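Local coordinates for SusD homolog (PDB 3FDH), which probably binds glycans at the cell surface as a SusD/RagB-family protein, helping a gut bacterium capture them for uptake, at residues Y158-I169 with A198-L209. Sequence-based numbering, arbitrary orientation.
Sequences YTQIISYLDDAI and AYGLKARYTMRL
A198 meets I169 and L165 where two antiparallel helices of the largely helical SusD-like fold pack knobs-into-holes, their axes 10.0 Å apart at closest approach. Its small methyl suits the narrow end, where the CA atoms of A198 and L165 are 6.0 Å apart. Y199 turns a ring face to I169, whose CD1 forms a CH-pi contact 4.0 Å from the ring centroid. L201 sets CB against CD1 of L165. K202 serves twice: its aliphatic chain fills the hole among I162, L165, D166 and I169, then bends at chi3 (77°) to bring NZ 2.8 Å from OD1 of D166, a salt bridge in which OD1 offers its syn lone pair. Y205 is the next knob, its ring edge on CD1 of L165 and its face toward the edge of Y158 in an offset edge-to-face pair, planes at 76°. R208 lays CG beside the Y158 hydroxyl; D125 bonds that hydroxyl and pairs with R208, which also pairs with E433. L209, the first residue to leave helical backbone angles, sets CD2 3.8 Å from the Y158 ring centroid. Cutting Y158 back to alanine is likely to open a gap between L209 and Y205 and leave D125 without its hydroxyl partner. I161 CD1 covers the opposite face of the Y158 ring.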
ATOM      1  N   TYR A 158      -1.074 -17.755  -3.337  1.00 26.56           N
ATOM      2  CA  TYR A 158      -2.151 -17.055  -4.063  1.00 25.82           C
ATOM      3  C   TYR A 158      -3.413 -17.914  -4.219  1.00 27.96           C
ATOM      4  O   TYR A 158      -4.544 -17.408  -4.138  1.00 29.92           O
ATOM      5  CB  TYR A 158      -1.711 -16.405  -5.382  1.00 28.38           C
ATOM      6  CG  TYR A 158      -1.411 -14.920  -5.144  1.00 28.44           C
ATOM      7  CD1 TYR A 158      -0.175 -14.485  -4.743  1.00 31.38           C
ATOM      8  CD2 TYR A 158      -2.406 -13.996  -5.225  1.00 27.49           C
ATOM      9  CE1 TYR A 158       0.069 -13.158  -4.488  1.00 27.14           C
ATOM     10  CE2 TYR A 158      -2.189 -12.671  -4.942  1.00 29.59           C
ATOM     11  CZ  TYR A 158      -0.939 -12.249  -4.585  1.00 29.23           C
ATOM     12  OH  TYR A 158      -0.732 -10.918  -4.338  1.00 28.70           O
ATOM     13  N   THR A 159      -3.230 -19.217  -4.386  1.00 29.69           N
ATOM     14  CA  THR A 159      -4.380 -20.093  -4.455  1.00 29.20           C
ATOM     15  C   THR A 159      -5.131 -20.008  -3.121  1.00 30.41           C
ATOM     16  O   THR A 159      -6.347 -19.992  -3.092  1.00 31.81           O
ATOM     17  CB  THR A 159      -3.982 -21.541  -4.725  1.00 31.05           C
ATOM     18  OG1 THR A 159      -3.429 -21.617  -6.046  1.00 30.41           O
ATOM     19  CG2 THR A 159      -5.206 -22.452  -4.631  1.00 29.79           C
ATOM     20  N   GLN A 160      -4.379 -19.917  -2.030  1.00 30.00           N
ATOM     21  CA  GLN A 160      -4.958 -19.854  -0.681  1.00 29.90           C
ATOM     22  C   GLN A 160      -5.642 -18.530  -0.467  1.00 29.35           C
ATOM     23  O   GLN A 160      -6.696 -18.430   0.144  1.00 30.57           O
ATOM     24  CB  GLN A 160      -3.908 -20.087   0.405  1.00 29.55           C
ATOM     25  CG  GLN A 160      -3.325 -21.475   0.364  1.00 31.75           C
ATOM     26  CD  GLN A 160      -2.126 -21.662   1.300  1.00 34.91           C
ATOM     27  OE1 GLN A 160      -2.267 -21.707   2.530  1.00 35.28           O
ATOM     28  NE2 GLN A 160      -0.952 -21.866   0.706  1.00 33.49           N
ATOM     29  N   ILE A 161      -5.059 -17.513  -1.061  1.00 29.36           N
ATOM     30  CA  ILE A 161      -5.597 -16.160  -0.960  1.00 29.83           C
ATOM     31  C   ILE A 161      -6.977 -16.076  -1.604  1.00 30.53           C
ATOM     32  O   ILE A 161      -7.967 -15.598  -1.005  1.00 28.63           O
ATOM     33  CB  ILE A 161      -4.646 -15.144  -1.606  1.00 30.13           C
ATOM     34  CG1 ILE A 161      -3.394 -15.020  -0.741  1.00 31.48           C
ATOM     35  CG2 ILE A 161      -5.310 -13.804  -1.781  1.00 27.88           C
ATOM     36  CD1 ILE A 161      -2.215 -14.295  -1.410  1.00 28.87           C
ATOM     37  N   ILE A 162      -7.061 -16.574  -2.824  1.00 30.20           N
ATOM     38  CA  ILE A 162      -8.347 -16.522  -3.559  1.00 30.41           C
ATOM     39  C   ILE A 162      -9.415 -17.383  -2.874  1.00 30.57           C
ATOM     40  O   ILE A 162     -10.607 -17.038  -2.795  1.00 29.99           O
ATOM     41  CB  ILE A 162      -8.181 -16.950  -5.007  1.00 29.26           C
ATOM     42  CG1 ILE A 162      -7.224 -15.990  -5.694  1.00 33.02           C
ATOM     43  CG2 ILE A 162      -9.559 -16.987  -5.712  1.00 29.87           C
ATOM     44  CD1 ILE A 162      -7.737 -14.579  -5.666  1.00 31.12           C
ATOM     45  N   SER A 163      -8.942 -18.477  -2.321  1.00 30.27           N
ATOM     46  CA  SER A 163      -9.807 -19.418  -1.629  1.00 30.65           C
ATOM     47  C   SER A 163     -10.402 -18.770  -0.390  1.00 28.89           C
ATOM     48  O   SER A 163     -11.596 -18.904  -0.103  1.00 28.20           O
ATOM     49  CB  SER A 163      -9.026 -20.679  -1.294  1.00 31.78           C
ATOM     50  OG  SER A 163      -9.826 -21.599  -0.573  1.00 36.07           O
ATOM     51  N   TYR A 164      -9.576 -18.036   0.331  1.00 28.58           N
ATOM     52  CA  TYR A 164     -10.056 -17.295   1.487  1.00 27.83           C
ATOM     53  C   TYR A 164     -11.120 -16.282   1.097  1.00 27.63           C
ATOM     54  O   TYR A 164     -12.113 -16.085   1.801  1.00 28.16           O
ATOM     55  CB  TYR A 164      -8.940 -16.588   2.253  1.00 27.56           C
ATOM     56  CG  TYR A 164      -8.250 -17.454   3.298  1.00 28.10           C
ATOM     57  CD1 TYR A 164      -8.976 -18.191   4.206  1.00 29.28           C
ATOM     58  CD2 TYR A 164      -6.865 -17.459   3.419  1.00 29.34           C
ATOM     59  CE1 TYR A 164      -8.341 -18.959   5.166  1.00 29.52           C
ATOM     60  CE2 TYR A 164      -6.219 -18.219   4.385  1.00 30.32           C
ATOM     61  CZ  TYR A 164      -6.956 -18.963   5.251  1.00 29.55           C
ATOM     62  OH  TYR A 164      -6.310 -19.731   6.206  1.00 33.85           O
ATOM     63  N   LEU A 165     -10.910 -15.638  -0.042  1.00 28.49           N
ATOM     64  CA  LEU A 165     -11.818 -14.574  -0.501  1.00 30.21           C
ATOM     65  C   LEU A 165     -13.136 -15.202  -0.932  1.00 31.42           C
ATOM     66  O   LEU A 165     -14.215 -14.695  -0.636  1.00 33.15           O
ATOM     67  CB  LEU A 165     -11.202 -13.728  -1.629  1.00 31.26           C
ATOM     68  CG  LEU A 165     -10.048 -12.801  -1.178  1.00 31.67           C
ATOM     69  CD1 LEU A 165      -9.392 -12.076  -2.351  1.00 28.52           C
ATOM     70  CD2 LEU A 165     -10.557 -11.813  -0.103  1.00 29.60           C
ATOM     71  N   ASP A 166     -13.045 -16.356  -1.561  1.00 31.65           N
ATOM     72  CA  ASP A 166     -14.272 -17.036  -1.998  1.00 31.63           C
ATOM     73  C   ASP A 166     -15.060 -17.469  -0.779  1.00 30.50           C
ATOM     74  O   ASP A 166     -16.286 -17.347  -0.731  1.00 30.38           O
ATOM     75  CB  ASP A 166     -13.965 -18.204  -2.916  1.00 32.07           C
ATOM     76  CG  ASP A 166     -13.523 -17.761  -4.292  1.00 31.76           C
ATOM     77  OD1 ASP A 166     -13.839 -16.618  -4.708  1.00 36.89           O
ATOM     78  OD2 ASP A 166     -12.862 -18.583  -4.953  1.00 35.23           O
ATOM     79  N   ASP A 167     -14.344 -17.948   0.228  1.00 31.11           N
ATOM     80  CA  ASP A 167     -14.990 -18.394   1.477  1.00 30.77           C
ATOM     81  C   ASP A 167     -15.683 -17.201   2.089  1.00 31.07           C
ATOM     82  O   ASP A 167     -16.825 -17.255   2.518  1.00 30.28           O
ATOM     83  CB  ASP A 167     -13.976 -18.910   2.487  1.00 31.09           C
ATOM     84  CG  ASP A 167     -13.385 -20.255   2.112  1.00 32.78           C
ATOM     85  OD1 ASP A 167     -13.907 -20.911   1.192  1.00 32.09           O
ATOM     86  OD2 ASP A 167     -12.387 -20.658   2.753  1.00 35.93           O
ATOM     87  N   ALA A 168     -14.925 -16.120   2.144  1.00 30.32           N
ATOM     88  CA  ALA A 168     -15.428 -14.852   2.673  1.00 30.35           C
ATOM     89  C   ALA A 168     -16.706 -14.379   1.976  1.00 30.79           C
ATOM     90  O   ALA A 168     -17.678 -13.943   2.614  1.00 31.20           O
ATOM     91  CB  ALA A 168     -14.352 -13.760   2.563  1.00 29.80           C
ATOM     92  N   ILE A 169     -16.678 -14.423   0.657  1.00 31.75           N
ATOM     93  CA  ILE A 169     -17.812 -13.947  -0.154  1.00 31.49           C
ATOM     94  C   ILE A 169     -19.085 -14.680   0.219  1.00 32.07           C
ATOM     95  O   ILE A 169     -20.162 -14.095   0.291  1.00 33.04           O
ATOM     96  CB  ILE A 169     -17.515 -14.045  -1.673  1.00 32.25           C
ATOM     97  CG1 ILE A 169     -16.465 -12.976  -2.053  1.00 30.50           C
ATOM     98  CG2 ILE A 169     -18.808 -13.894  -2.501  1.00 30.65           C
ATOM     99  CD1 ILE A 169     -15.830 -13.177  -3.414  1.00 28.89           C
ATOM    100  N   ALA A 198     -14.028  -7.487  -0.409  1.00 30.50           N
ATOM    101  CA  ALA A 198     -13.529  -8.812  -0.890  1.00 28.23           C
ATOM    102  C   ALA A 198     -13.394  -8.831  -2.429  1.00 27.79           C
ATOM    103  O   ALA A 198     -12.430  -9.332  -2.980  1.00 26.91           O
ATOM    104  CB  ALA A 198     -14.448  -9.952  -0.427  1.00 27.47           C
ATOM    105  N   TYR A 199     -14.372  -8.271  -3.119  1.00 28.16           N
ATOM    106  CA  TYR A 199     -14.337  -8.215  -4.596  1.00 27.99           C
ATOM    107  C   TYR A 199     -13.262  -7.289  -5.078  1.00 27.22           C
ATOM    108  O   TYR A 199     -12.668  -7.496  -6.125  1.00 30.19           O
ATOM    109  CB  TYR A 199     -15.685  -7.797  -5.211  1.00 27.65           C
ATOM    110  CG  TYR A 199     -16.606  -8.972  -5.349  1.00 28.96           C
ATOM    111  CD1 TYR A 199     -16.340  -9.986  -6.271  1.00 29.52           C
ATOM    112  CD2 TYR A 199     -17.728  -9.090  -4.552  1.00 31.46           C
ATOM    113  CE1 TYR A 199     -17.155 -11.075  -6.384  1.00 33.68           C
ATOM    114  CE2 TYR A 199     -18.580 -10.184  -4.675  1.00 31.98           C
ATOM    115  CZ  TYR A 199     -18.282 -11.166  -5.584  1.00 34.52           C
ATOM    116  OH  TYR A 199     -19.128 -12.243  -5.691  1.00 36.52           O
ATOM    117  N   GLY A 200     -13.016  -6.256  -4.293  1.00 27.91           N
ATOM    118  CA  GLY A 200     -11.987  -5.267  -4.632  1.00 27.52           C
ATOM    119  C   GLY A 200     -10.676  -5.948  -4.579  1.00 26.38           C
ATOM    120  O   GLY A 200      -9.811  -5.756  -5.476  1.00 28.96           O
ATOM    121  N   LEU A 201     -10.540  -6.840  -3.583  1.00 26.85           N
ATOM    122  CA  LEU A 201      -9.254  -7.579  -3.414  1.00 27.62           C
ATOM    123  C   LEU A 201      -9.077  -8.620  -4.531  1.00 27.66           C
ATOM    124  O   LEU A 201      -7.975  -8.864  -5.034  1.00 28.85           O
ATOM    125  CB  LEU A 201      -9.144  -8.209  -2.021  1.00 29.48           C
ATOM    126  CG  LEU A 201      -8.953  -7.260  -0.833  1.00 30.37           C
ATOM    127  CD1 LEU A 201      -9.006  -8.052   0.481  1.00 24.61           C
ATOM    128  CD2 LEU A 201      -7.652  -6.487  -0.961  1.00 26.23           C
ATOM    129  N   LYS A 202     -10.186  -9.222  -4.944  1.00 28.93           N
ATOM    130  CA  LYS A 202     -10.137 -10.131  -6.069  1.00 29.20           C
ATOM    131  C   LYS A 202      -9.655  -9.400  -7.310  1.00 28.16           C
ATOM    132  O   LYS A 202      -8.939  -9.942  -8.128  1.00 30.00           O
ATOM    133  CB  LYS A 202     -11.483 -10.833  -6.337  1.00 29.91           C
ATOM    134  CG  LYS A 202     -11.751 -11.953  -5.301  1.00 30.40           C
ATOM    135  CD  LYS A 202     -12.878 -12.905  -5.646  1.00 34.95           C
ATOM    136  CE  LYS A 202     -12.441 -13.893  -6.671  1.00 42.66           C
ATOM    137  NZ  LYS A 202     -13.429 -14.964  -6.879  1.00 39.12           N
ATOM    138  N   ALA A 203     -10.019  -8.151  -7.445  1.00 29.15           N
ATOM    139  CA  ALA A 203      -9.565  -7.375  -8.600  1.00 29.24           C
ATOM    140  C   ALA A 203      -8.071  -7.131  -8.460  1.00 31.10           C
ATOM    141  O   ALA A 203      -7.283  -7.369  -9.386  1.00 30.17           O
ATOM    142  CB  ALA A 203     -10.323  -6.077  -8.717  1.00 27.14           C
ATOM    143  N   ARG A 204      -7.664  -6.662  -7.281  1.00 32.43           N
ATOM    144  CA  ARG A 204      -6.242  -6.351  -7.046  1.00 30.47           C
ATOM    145  C   ARG A 204      -5.374  -7.549  -7.330  1.00 29.41           C
ATOM    146  O   ARG A 204      -4.327  -7.472  -7.984  1.00 30.83           O
ATOM    147  CB  ARG A 204      -6.013  -5.911  -5.590  1.00 30.62           C
ATOM    148  CG  ARG A 204      -4.538  -5.838  -5.175  1.00 27.58           C
ATOM    149  CD  ARG A 204      -4.387  -5.535  -3.666  1.00 29.60           C
ATOM    150  NE  ARG A 204      -4.584  -4.121  -3.290  1.00 31.20           N
ATOM    151  CZ  ARG A 204      -4.373  -3.671  -2.057  1.00 33.63           C
ATOM    152  NH1 ARG A 204      -4.005  -4.507  -1.094  1.00 35.94           N
ATOM    153  NH2 ARG A 204      -4.488  -2.398  -1.782  1.00 35.06           N
ATOM    154  N   TYR A 205      -5.828  -8.688  -6.855  1.00 28.16           N
ATOM    155  CA  TYR A 205      -5.014  -9.925  -6.910  1.00 29.42           C
ATOM    156  C   TYR A 205      -5.058 -10.603  -8.271  1.00 30.85           C
ATOM    157  O   TYR A 205      -4.115 -11.274  -8.664  1.00 30.60           O
ATOM    158  CB  TYR A 205      -5.385 -10.917  -5.808  1.00 30.61           C
ATOM    159  CG  TYR A 205      -5.263 -10.350  -4.400  1.00 31.39           C
ATOM    160  CD1 TYR A 205      -4.189  -9.540  -4.027  1.00 32.29           C
ATOM    161  CD2 TYR A 205      -6.191 -10.680  -3.425  1.00 29.55           C
ATOM    162  CE1 TYR A 205      -4.097  -9.038  -2.732  1.00 29.16           C
ATOM    163  CE2 TYR A 205      -6.095 -10.205  -2.122  1.00 27.15           C
ATOM    164  CZ  TYR A 205      -5.070  -9.376  -1.780  1.00 32.66           C
ATOM    165  OH  TYR A 205      -5.025  -8.909  -0.483  1.00 29.83           O
ATOM    166  N   THR A 206      -6.158 -10.392  -8.990  1.00 31.10           N
ATOM    167  CA  THR A 206      -6.262 -10.904 -10.352  1.00 29.96           C
ATOM    168  C   THR A 206      -5.255 -10.162 -11.233  1.00 29.57           C
ATOM    169  O   THR A 206      -4.478 -10.770 -12.001  1.00 29.35           O
ATOM    170  CB  THR A 206      -7.700 -10.815 -10.902  1.00 31.34           C
ATOM    171  OG1 THR A 206      -8.555 -11.635 -10.080  1.00 29.80           O
ATOM    172  CG2 THR A 206      -7.757 -11.292 -12.378  1.00 28.46           C
HETATM  173  N   MSE A 207      -5.245  -8.846 -11.106  1.00 26.90           N
HETATM  174  CA  MSE A 207      -4.307  -8.049 -11.906  1.00 28.20           C
HETATM  175  C   MSE A 207      -2.881  -8.355 -11.471  1.00 29.33           C
HETATM  176  O   MSE A 207      -1.945  -8.366 -12.278  1.00 29.63           O
HETATM  177  CB  MSE A 207      -4.605  -6.556 -11.793  1.00 30.00           C
HETATM  178  CG  MSE A 207      -3.740  -5.746 -12.737  1.00 33.12           C
HETATM  179 SE   MSE A 207      -4.231  -5.968 -14.554  0.75 24.49          SE
HETATM  180  CE  MSE A 207      -5.684  -4.815 -14.292  1.00 23.62           C
ATOM    181  N   ARG A 208      -2.708  -8.652 -10.187  1.00 28.42           N
ATOM    182  CA  ARG A 208      -1.344  -8.932  -9.673  1.00 26.96           C
ATOM    183  C   ARG A 208      -0.644 -10.045 -10.421  1.00 28.18           C
ATOM    184  O   ARG A 208       0.572  -9.997 -10.676  1.00 29.53           O
ATOM    185  CB  ARG A 208      -1.394  -9.317  -8.199  1.00 27.93           C
ATOM    186  CG  ARG A 208       0.001  -9.597  -7.636  1.00 24.40           C
ATOM    187  CD  ARG A 208       0.647  -8.325  -7.098  1.00 30.40           C
ATOM    188  NE  ARG A 208       0.108  -8.057  -5.762  1.00 30.71           N
ATOM    189  CZ  ARG A 208      -0.611  -7.000  -5.402  1.00 27.78           C
ATOM    190  NH1 ARG A 208      -0.839  -6.007  -6.232  1.00 30.84           N
ATOM    191  NH2 ARG A 208      -1.030  -6.899  -4.156  1.00 29.95           N
ATOM    192  N   LEU A 209      -1.427 -11.065 -10.788  1.00 28.91           N
ATOM    193  CA  LEU A 209      -0.857 -12.302 -11.366  1.00 28.74           C
ATOM    194  C   LEU A 209      -0.925 -12.390 -12.885  1.00 27.81           C
ATOM    195  O   LEU A 209      -0.687 -13.425 -13.477  1.00 27.30           O
ATOM    196  CB  LEU A 209      -1.560 -13.518 -10.808  1.00 30.51           C
ATOM    197  CG  LEU A 209      -1.656 -13.704  -9.300  1.00 36.57           C
ATOM    198  CD1 LEU A 209      -2.166 -15.115  -9.022  1.00 35.05           C
ATOM    199  CD2 LEU A 209      -0.360 -13.455  -8.586  1.00 36.00           C
TER
HETATM  200  O   HOH W   1     -12.475 -18.225  -7.585  1.00 44.13           O